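Local coordinates for protein Epf (Streptococcus pyogenes, PDB 4ES8) that acts as a cell-surface adhesin, binding to cells through an N-terminal domain that contains a carbohydrate-binding module, at residues 127-132 / 204-209; 98-103 / 189-194. All blocks are in the same frame, centred on the assembly; numbering follows the deposited sequence.

Interaction 1 (127-132 / 204-209); sequences ITVDYR and VEFKNL
V204 packs its CB against the tip of I127, whose CD1 lies 3.9 Å from V204 CB while its shorter branch, CG2, leans on the same carbon. The two branches of V204 divide the work: CG1 turns to I127 CD1, and CG2, anti to the backbone N, reaches V129 CG2 at 4.1 Å. V129 and F206 point at each other from opposite strands, and V129 CG1 abuts the rim of the phenyl ring in its plane, 4.0 Å from F206 CE1. With CG anti to its carbonyl carbon (chi1 -43°), F206 carries its ring across to the other strand, where CE1 also comes within 4.3 Å of Y131 CE1, near the plane of the tyrosine ring. The Y131 hydroxyl is hydrogen-bonded to Q120, and R169 makes a cation-pi contact with the Y131 ring. The contact is wholly apolar and buried. The axes of 127-132 and 204-209 come within 9.6 Å at their closest, 30° from parallel, as expected for strands that meet through side chains across a beta sandwich. Strand 127-135 lies beside 186-194 in one sheet; strand 202-213 sits between 84-89 and 113-123 in the other, with I85 and Q120 also touching F206.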
ATOM      1  N   ILE A 127      20.062  18.253   8.563  1.00  7.05           N
ATOM      2  CA  ILE A 127      19.212  17.530   7.606  1.00  5.83           C
ATOM      3  C   ILE A 127      17.762  17.549   8.084  1.00  8.40           C
ATOM      4  O   ILE A 127      17.477  17.312   9.278  1.00  8.84           O
ATOM      5  CB  ILE A 127      19.697  16.068   7.391  1.00  7.58           C
ATOM      6  CG1 ILE A 127      21.124  16.030   6.753  1.00  8.03           C
ATOM      7  CG2 ILE A 127      18.675  15.263   6.560  1.00  7.72           C
ATOM      8  CD1 ILE A 127      21.662  14.635   6.518  1.00  9.06           C
ATOM      9  N   THR A 128      16.831  17.836   7.145  1.00  7.12           N
ATOM     10  CA  THR A 128      15.402  17.744   7.435  1.00  6.18           C
ATOM     11  C   THR A 128      14.857  16.660   6.510  1.00  8.06           C
ATOM     12  O   THR A 128      15.481  16.325   5.490  1.00  8.01           O
ATOM     13  CB  THR A 128      14.689  19.089   7.348  1.00 11.66           C
ATOM     14  OG1 THR A 128      14.990  19.690   6.083  1.00  9.31           O
ATOM     15  CG2 THR A 128      15.117  20.047   8.491  1.00  9.26           C
ATOM     16  N   VAL A 129      13.775  16.018   6.935  1.00  6.27           N
ATOM     17  CA  VAL A 129      13.268  14.818   6.289  1.00  5.45           C
ATOM     18  C   VAL A 129      11.779  14.919   6.014  1.00  7.52           C
ATOM     19  O   VAL A 129      11.017  15.487   6.811  1.00  7.38           O
ATOM     20  CB  VAL A 129      13.576  13.632   7.286  1.00  8.39           C
ATOM     21  CG1 VAL A 129      12.934  12.308   6.859  1.00  9.02           C
ATOM     22  CG2 VAL A 129      15.086  13.449   7.484  1.00  8.53           C
ATOM     23  N   ASP A 130      11.363  14.286   4.912  1.00  5.21           N
ATOM     24  CA  ASP A 130       9.945  14.166   4.553  1.00  5.38           C
ATOM     25  C   ASP A 130       9.686  12.725   4.121  1.00  8.79           C
ATOM     26  O   ASP A 130      10.613  12.044   3.654  1.00  7.42           O
ATOM     27  CB  ASP A 130       9.549  15.156   3.433  1.00  6.79           C
ATOM     28  CG  ASP A 130       8.038  15.315   3.209  1.00  9.38           C
ATOM     29  OD1 ASP A 130       7.242  14.833   4.063  1.00  8.75           O
ATOM     30  OD2 ASP A 130       7.651  15.889   2.170  1.00 11.69           O
ATOM     31  N   TYR A 131       8.450  12.272   4.292  1.00  6.20           N
ATOM     32  CA  TYR A 131       8.000  10.927   3.880  1.00  6.78           C
ATOM     33  C   TYR A 131       6.776  11.099   3.004  1.00  9.83           C
ATOM     34  O   TYR A 131       5.815  11.750   3.420  1.00  9.50           O
ATOM     35  CB  TYR A 131       7.629  10.030   5.070  1.00  7.18           C
ATOM     36  CG  TYR A 131       8.605   9.985   6.229  1.00  6.12           C
ATOM     37  CD1 TYR A 131       9.963   9.724   6.021  1.00  6.94           C
ATOM     38  CD2 TYR A 131       8.158  10.087   7.543  1.00  6.38           C
ATOM     39  CE1 TYR A 131      10.847   9.603   7.096  1.00  7.21           C
ATOM     40  CE2 TYR A 131       9.028   9.967   8.618  1.00  7.51           C
ATOM     41  CZ  TYR A 131      10.376   9.732   8.391  1.00  9.59           C
ATOM     42  OH  TYR A 131      11.238   9.638   9.456  1.00  7.90           O
ATOM     43  N   ARG A 132       6.805  10.526   1.810  1.00  6.32           N
ATOM     44  CA  ARG A 132       5.674  10.644   0.908  1.00  6.88           C
ATOM     45  C   ARG A 132       5.355   9.331   0.265  1.00 10.32           C
ATOM     46  O   ARG A 132       6.184   8.430   0.289  1.00  9.14           O
ATOM     47  CB  ARG A 132       5.998  11.662  -0.208  1.00  7.09           C
ATOM     48  CG  ARG A 132       6.189  13.114   0.253  1.00  9.58           C
ATOM     49  CD  ARG A 132       4.877  13.852   0.450  1.00  8.41           C
ATOM     50  NE  ARG A 132       5.139  15.146   1.080  1.00 10.13           N
ATOM     51  CZ  ARG A 132       4.179  15.990   1.429  1.00 13.11           C
ATOM     52  NH1 ARG A 132       2.900  15.663   1.250  1.00 12.59           N
ATOM     53  NH2 ARG A 132       4.484  17.156   1.995  1.00 12.34           N
ATOM     54  N   VAL A 204      22.152  10.571   6.634  1.00  7.03           N
ATOM     55  CA  VAL A 204      20.772  10.256   7.038  1.00  6.03           C
ATOM     56  C   VAL A 204      20.506   8.830   6.588  1.00  8.07           C
ATOM     57  O   VAL A 204      20.850   8.487   5.452  1.00  6.63           O
ATOM     58  CB  VAL A 204      19.714  11.281   6.535  1.00  8.22           C
ATOM     59  CG1 VAL A 204      19.735  11.449   5.000  1.00  8.38           C
ATOM     60  CG2 VAL A 204      18.310  10.911   7.042  1.00  8.24           C
ATOM     61  N   GLU A 205      19.922   8.002   7.463  1.00  6.26           N
ATOM     62  CA  GLU A 205      19.686   6.591   7.166  0.50  5.71           C
ATOM     63  C   GLU A 205      18.256   6.179   7.481  1.00  8.53           C
ATOM     64  O   GLU A 205      17.697   6.625   8.487  1.00  8.74           O
ATOM     65  CB  GLU A 205      20.667   5.732   7.993  0.50  6.49           C
ATOM     66  CG  GLU A 205      20.561   4.233   7.777  0.50  9.12           C
ATOM     67  CD  GLU A 205      21.402   3.457   8.766  0.50 19.53           C
ATOM     68  OE1 GLU A 205      20.974   3.338   9.936  0.50 12.30           O
ATOM     69  OE2 GLU A 205      22.490   2.975   8.374  0.50 16.92           O
ATOM     70  N   PHE A 206      17.700   5.290   6.642  1.00  5.62           N
ATOM     71  CA  PHE A 206      16.375   4.712   6.808  1.00  5.49           C
ATOM     72  C   PHE A 206      16.511   3.212   6.719  1.00  8.31           C
ATOM     73  O   PHE A 206      17.312   2.738   5.903  1.00  7.90           O
ATOM     74  CB  PHE A 206      15.414   5.201   5.707  1.00  7.10           C
ATOM     75  CG  PHE A 206      15.530   6.674   5.410  1.00  7.88           C
ATOM     76  CD1 PHE A 206      14.768   7.604   6.116  1.00  9.04           C
ATOM     77  CD2 PHE A 206      16.394   7.133   4.409  1.00  7.02           C
ATOM     78  CE1 PHE A 206      14.851   8.969   5.813  1.00  8.07           C
ATOM     79  CE2 PHE A 206      16.466   8.502   4.094  1.00  7.66           C
ATOM     80  CZ  PHE A 206      15.686   9.411   4.795  1.00  6.87           C
ATOM     81  N   LYS A 207      15.781   2.451   7.528  1.00  6.97           N
ATOM     82  CA  LYS A 207      15.990   1.004   7.428  1.00  6.54           C
ATOM     83  C   LYS A 207      14.792   0.180   7.837  1.00  9.04           C
ATOM     84  O   LYS A 207      13.838   0.705   8.416  1.00  8.35           O
ATOM     85  CB  LYS A 207      17.197   0.577   8.302  1.00 10.46           C
ATOM     86  CG  LYS A 207      17.059   0.932   9.771  1.00 13.75           C
ATOM     87  CD  LYS A 207      18.372   0.636  10.526  1.00 16.62           C
ATOM     88  CE  LYS A 207      18.308   1.196  11.921  1.00 30.88           C
ATOM     89  NZ  LYS A 207      19.426   0.701  12.773  1.00 34.45           N
ATOM     90  N   ASN A 208      14.846  -1.119   7.506  1.00  8.11           N
ATOM     91  CA  ASN A 208      13.864  -2.149   7.916  1.00  7.85           C
ATOM     92  C   ASN A 208      12.437  -1.749   7.513  1.00 11.12           C
ATOM     93  O   ASN A 208      11.529  -1.606   8.345  1.00 10.66           O
ATOM     94  CB  ASN A 208      13.999  -2.419   9.413  1.00  9.01           C
ATOM     95  CG  ASN A 208      15.348  -3.043   9.718  1.00 21.43           C
ATOM     96  OD1 ASN A 208      15.913  -3.816   8.914  1.00 18.25           O
ATOM     97  ND2 ASN A 208      15.883  -2.748  10.882  1.00 19.70           N
ATOM     98  N   LEU A 209      12.285  -1.598   6.200  1.00  9.23           N
ATOM     99  CA  LEU A 209      11.036  -1.168   5.576  0.50  9.87           C
ATOM    100  C   LEU A 209      10.076  -2.342   5.407  1.00 13.03           C
ATOM    101  O   LEU A 209      10.481  -3.429   4.973  1.00 14.13           O
ATOM    102  CB  LEU A 209      11.342  -0.503   4.228  0.50 10.33           C
ATOM    103  CG  LEU A 209      12.414   0.605   4.306  0.50 14.75           C
ATOM    104  CD1 LEU A 209      13.566   0.352   3.353  0.50 15.17           C
ATOM    105  CD2 LEU A 209      11.833   1.962   4.112  0.50 17.89           C
TER

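Interaction 2 (98-103 / 189-194); sequences SVAFKV and VLLSKV
F101 and L190 form a hydrogen-bonded pair of this antiparallel ladder: F101 N gives its hydrogen to L190 O at 2.9 Å, and L190 N returns one to F101 O at the same length. Next to them, A100 CB rests against L191 CG at 3.9 Å, on the face shared with S98, K102, V189 and K193. K102 runs its extended chain alongside V189, whose CG2 touches K102 CE, and K102 NZ hydrogen-bonds S135 O. Bonding is less regular at the S98 end. S192 N still meets V99 O at 3.0 Å, but the return bond from V99 N to S192 O is weak, with an N-H...O angle of 133°. S98 OG, swung anti to its backbone N (chi1 170°), donates a 2.7 Å hydrogen bond to S192 O. On the face of V99, F101, L190 and S192 a water gives hydrogens to V99 O and L190 O and accepts one from S192 OG. K193 touches S98 through CB, while its chain end leads away and the residue is partly exposed. Y89, hydrogen-bonded to S192 OG and V99 N, joins the water in satisfying polar groups on the sandwich's inner face; S98 OG, hydrogen-bonded to Y52, reinforces the S192 carbonyl from the other.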
ATOM      1  N   SER A  98      18.350  18.528  -2.218  1.00  6.52           N
ATOM      2  CA  SER A  98      17.656  17.389  -1.655  1.00  5.66           C
ATOM      3  C   SER A  98      17.936  16.101  -2.402  1.00  7.15           C
ATOM      4  O   SER A  98      17.960  16.107  -3.636  1.00  7.89           O
ATOM      5  CB  SER A  98      16.145  17.641  -1.652  1.00  6.51           C
ATOM      6  OG  SER A  98      15.406  16.473  -1.324  1.00  6.46           O
ATOM      7  N   VAL A  99      18.093  14.999  -1.644  1.00  6.09           N
ATOM      8  CA  VAL A  99      18.200  13.639  -2.201  1.00  6.44           C
ATOM      9  C   VAL A  99      16.936  12.882  -1.774  1.00  9.20           C
ATOM     10  O   VAL A  99      16.522  12.976  -0.615  1.00  9.07           O
ATOM     11  CB  VAL A  99      19.484  12.908  -1.725  1.00  9.26           C
ATOM     12  CG1 VAL A  99      19.470  11.434  -2.129  1.00  9.48           C
ATOM     13  CG2 VAL A  99      20.734  13.603  -2.254  1.00  9.43           C
ATOM     14  N   ALA A 100      16.338  12.114  -2.691  1.00  6.59           N
ATOM     15  CA  ALA A 100      15.172  11.304  -2.355  1.00  6.69           C
ATOM     16  C   ALA A 100      15.380   9.905  -2.854  1.00  7.96           C
ATOM     17  O   ALA A 100      15.940   9.712  -3.945  1.00  8.33           O
ATOM     18  CB  ALA A 100      13.914  11.887  -2.965  1.00  7.90           C
ATOM     19  N   PHE A 101      14.881   8.938  -2.091  1.00  4.39           N
ATOM     20  CA  PHE A 101      14.864   7.544  -2.511  1.00  3.47           C
ATOM     21  C   PHE A 101      13.438   7.067  -2.731  1.00  6.97           C
ATOM     22  O   PHE A 101      12.514   7.521  -2.050  1.00  6.80           O
ATOM     23  CB  PHE A 101      15.516   6.653  -1.443  1.00  4.66           C
ATOM     24  CG  PHE A 101      16.935   7.073  -1.138  1.00  6.14           C
ATOM     25  CD1 PHE A 101      17.923   7.003  -2.111  1.00  8.48           C
ATOM     26  CD2 PHE A 101      17.289   7.509   0.137  1.00  7.26           C
ATOM     27  CE1 PHE A 101      19.230   7.406  -1.834  1.00  8.47           C
ATOM     28  CE2 PHE A 101      18.592   7.899   0.414  1.00  9.17           C
ATOM     29  CZ  PHE A 101      19.565   7.827  -0.566  1.00  7.75           C
ATOM     30  N   LYS A 102      13.250   6.119  -3.651  1.00  5.36           N
ATOM     31  CA  LYS A 102      11.967   5.456  -3.794  1.00  4.80           C
ATOM     32  C   LYS A 102      12.185   3.992  -3.512  1.00  7.79           C
ATOM     33  O   LYS A 102      12.988   3.336  -4.199  1.00  8.01           O
ATOM     34  CB  LYS A 102      11.345   5.664  -5.196  1.00  7.99           C
ATOM     35  CG  LYS A 102      10.634   7.002  -5.318  1.00  7.18           C
ATOM     36  CD  LYS A 102       9.883   7.102  -6.660  1.00  8.00           C
ATOM     37  CE  LYS A 102       8.829   8.165  -6.610  1.00  8.74           C
ATOM     38  NZ  LYS A 102       7.957   8.132  -7.839  1.00  7.84           N
ATOM     39  N   VAL A 103      11.512   3.480  -2.487  1.00  6.40           N
ATOM     40  CA  VAL A 103      11.550   2.047  -2.167  1.00  5.88           C
ATOM     41  C   VAL A 103      10.220   1.480  -2.615  1.00  8.42           C
ATOM     42  O   VAL A 103       9.143   1.904  -2.157  1.00  7.29           O
ATOM     43  CB  VAL A 103      11.845   1.780  -0.692  1.00  8.96           C
ATOM     44  CG1 VAL A 103      11.844   0.273  -0.444  1.00 10.56           C
ATOM     45  CG2 VAL A 103      13.205   2.356  -0.313  1.00  8.45           C
ATOM     46  N   VAL A 189       8.475   7.181  -0.571  1.00  5.79           N
ATOM     47  CA  VAL A 189       9.477   8.178  -0.935  1.00  4.80           C
ATOM     48  C   VAL A 189      10.124   8.711   0.332  1.00  8.60           C
ATOM     49  O   VAL A 189       9.436   9.248   1.207  1.00  7.53           O
ATOM     50  CB  VAL A 189       8.900   9.332  -1.800  1.00  7.03           C
ATOM     51  CG1 VAL A 189      10.053  10.096  -2.472  1.00  6.64           C
ATOM     52  CG2 VAL A 189       7.950   8.779  -2.857  1.00  6.98           C
ATOM     53  N   LEU A 190      11.439   8.513   0.437  1.00  6.45           N
ATOM     54  CA  LEU A 190      12.216   8.920   1.626  1.00  6.42           C
ATOM     55  C   LEU A 190      13.050  10.126   1.243  1.00  9.39           C
ATOM     56  O   LEU A 190      14.039   9.981   0.503  1.00  8.03           O
ATOM     57  CB  LEU A 190      13.104   7.762   2.078  1.00  6.48           C
ATOM     58  CG  LEU A 190      12.314   6.531   2.553  1.00  8.65           C
ATOM     59  CD1 LEU A 190      13.210   5.327   2.626  1.00  9.62           C
ATOM     60  CD2 LEU A 190      11.634   6.784   3.905  1.00 11.17           C
ATOM     61  N   LEU A 191      12.609  11.327   1.655  1.00  6.90           N
ATOM     62  CA  LEU A 191      13.255  12.560   1.234  1.00  6.35           C
ATOM     63  C   LEU A 191      14.029  13.215   2.330  1.00  8.46           C
ATOM     64  O   LEU A 191      13.601  13.226   3.485  1.00  8.16           O
ATOM     65  CB  LEU A 191      12.220  13.588   0.696  1.00  6.24           C
ATOM     66  CG  LEU A 191      11.248  13.056  -0.362  1.00  9.15           C
ATOM     67  CD1 LEU A 191       9.914  12.702   0.270  1.00  9.17           C
ATOM     68  CD2 LEU A 191      11.022  14.092  -1.457  1.00 11.06           C
ATOM     69  N   SER A 192      15.172  13.808   1.957  1.00  5.89           N
ATOM     70  CA  SER A 192      15.941  14.597   2.926  1.00  5.44           C
ATOM     71  C   SER A 192      16.502  15.812   2.230  1.00  7.95           C
ATOM     72  O   SER A 192      16.551  15.862   0.995  1.00  6.30           O
ATOM     73  CB  SER A 192      17.050  13.765   3.570  1.00  7.37           C
ATOM     74  OG  SER A 192      17.971  13.241   2.628  1.00  7.76           O
ATOM     75  N   LYS A 193      16.905  16.814   3.013  1.00  6.84           N
ATOM     76  CA  LYS A 193      17.483  17.988   2.399  1.00  7.17           C
ATOM     77  C   LYS A 193      18.371  18.731   3.368  1.00  9.63           C
ATOM     78  O   LYS A 193      18.260  18.552   4.586  1.00  9.04           O
ATOM     79  CB  LYS A 193      16.394  18.906   1.820  1.00 10.16           C
ATOM     80  CG  LYS A 193      15.666  19.770   2.818  1.00 11.82           C
ATOM     81  CD  LYS A 193      14.867  20.851   2.067  1.00 15.16           C
ATOM     82  CE  LYS A 193      13.842  21.545   2.908  1.00 27.30           C
ATOM     83  NZ  LYS A 193      13.010  22.466   2.083  1.00 27.78           N
ATOM     84  N   VAL A 194      19.251  19.568   2.798  1.00  7.52           N
ATOM     85  CA  VAL A 194      20.067  20.520   3.552  1.00  7.29           C
ATOM     86  C   VAL A 194      19.647  21.905   3.083  1.00 10.94           C
ATOM     87  O   VAL A 194      19.425  22.102   1.883  1.00  9.31           O
ATOM     88  CB  VAL A 194      21.601  20.279   3.428  1.00 10.40           C
ATOM     89  CG1 VAL A 194      21.990  18.975   4.124  1.00  9.97           C
ATOM     90  CG2 VAL A 194      22.098  20.281   1.977  1.00  9.89           C
TER
HETATM   91  O   HOH W   1      16.819  10.979   1.352  1.00  9.33           O

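Strand 186-194 joins the two contacts, whose centres are 7 Å apart. It pairs with 98-103 in interaction 2 and, along its other edge, with 127-132 of interaction 1: R132 O lies 2.7 Å from V189 N, and D130 N 2.9 Å from L191 O, both probable hydrogen bonds. Interaction 2 thus knits one sheet of a two-sheet sandwich, consistent with this adhesin's carbohydrate-binding module, whereas interaction 1 bridges to the facing sheet. V204 CG1 packs 3.5 Å from S192 OG, and L190 touches F206, so S192 and L190 join the side-chain layer between the sheets. The bound sodium ion is about 10 Å from the Y131 side chain of interaction 1 and about 14 Å from that of L191 in interaction 2.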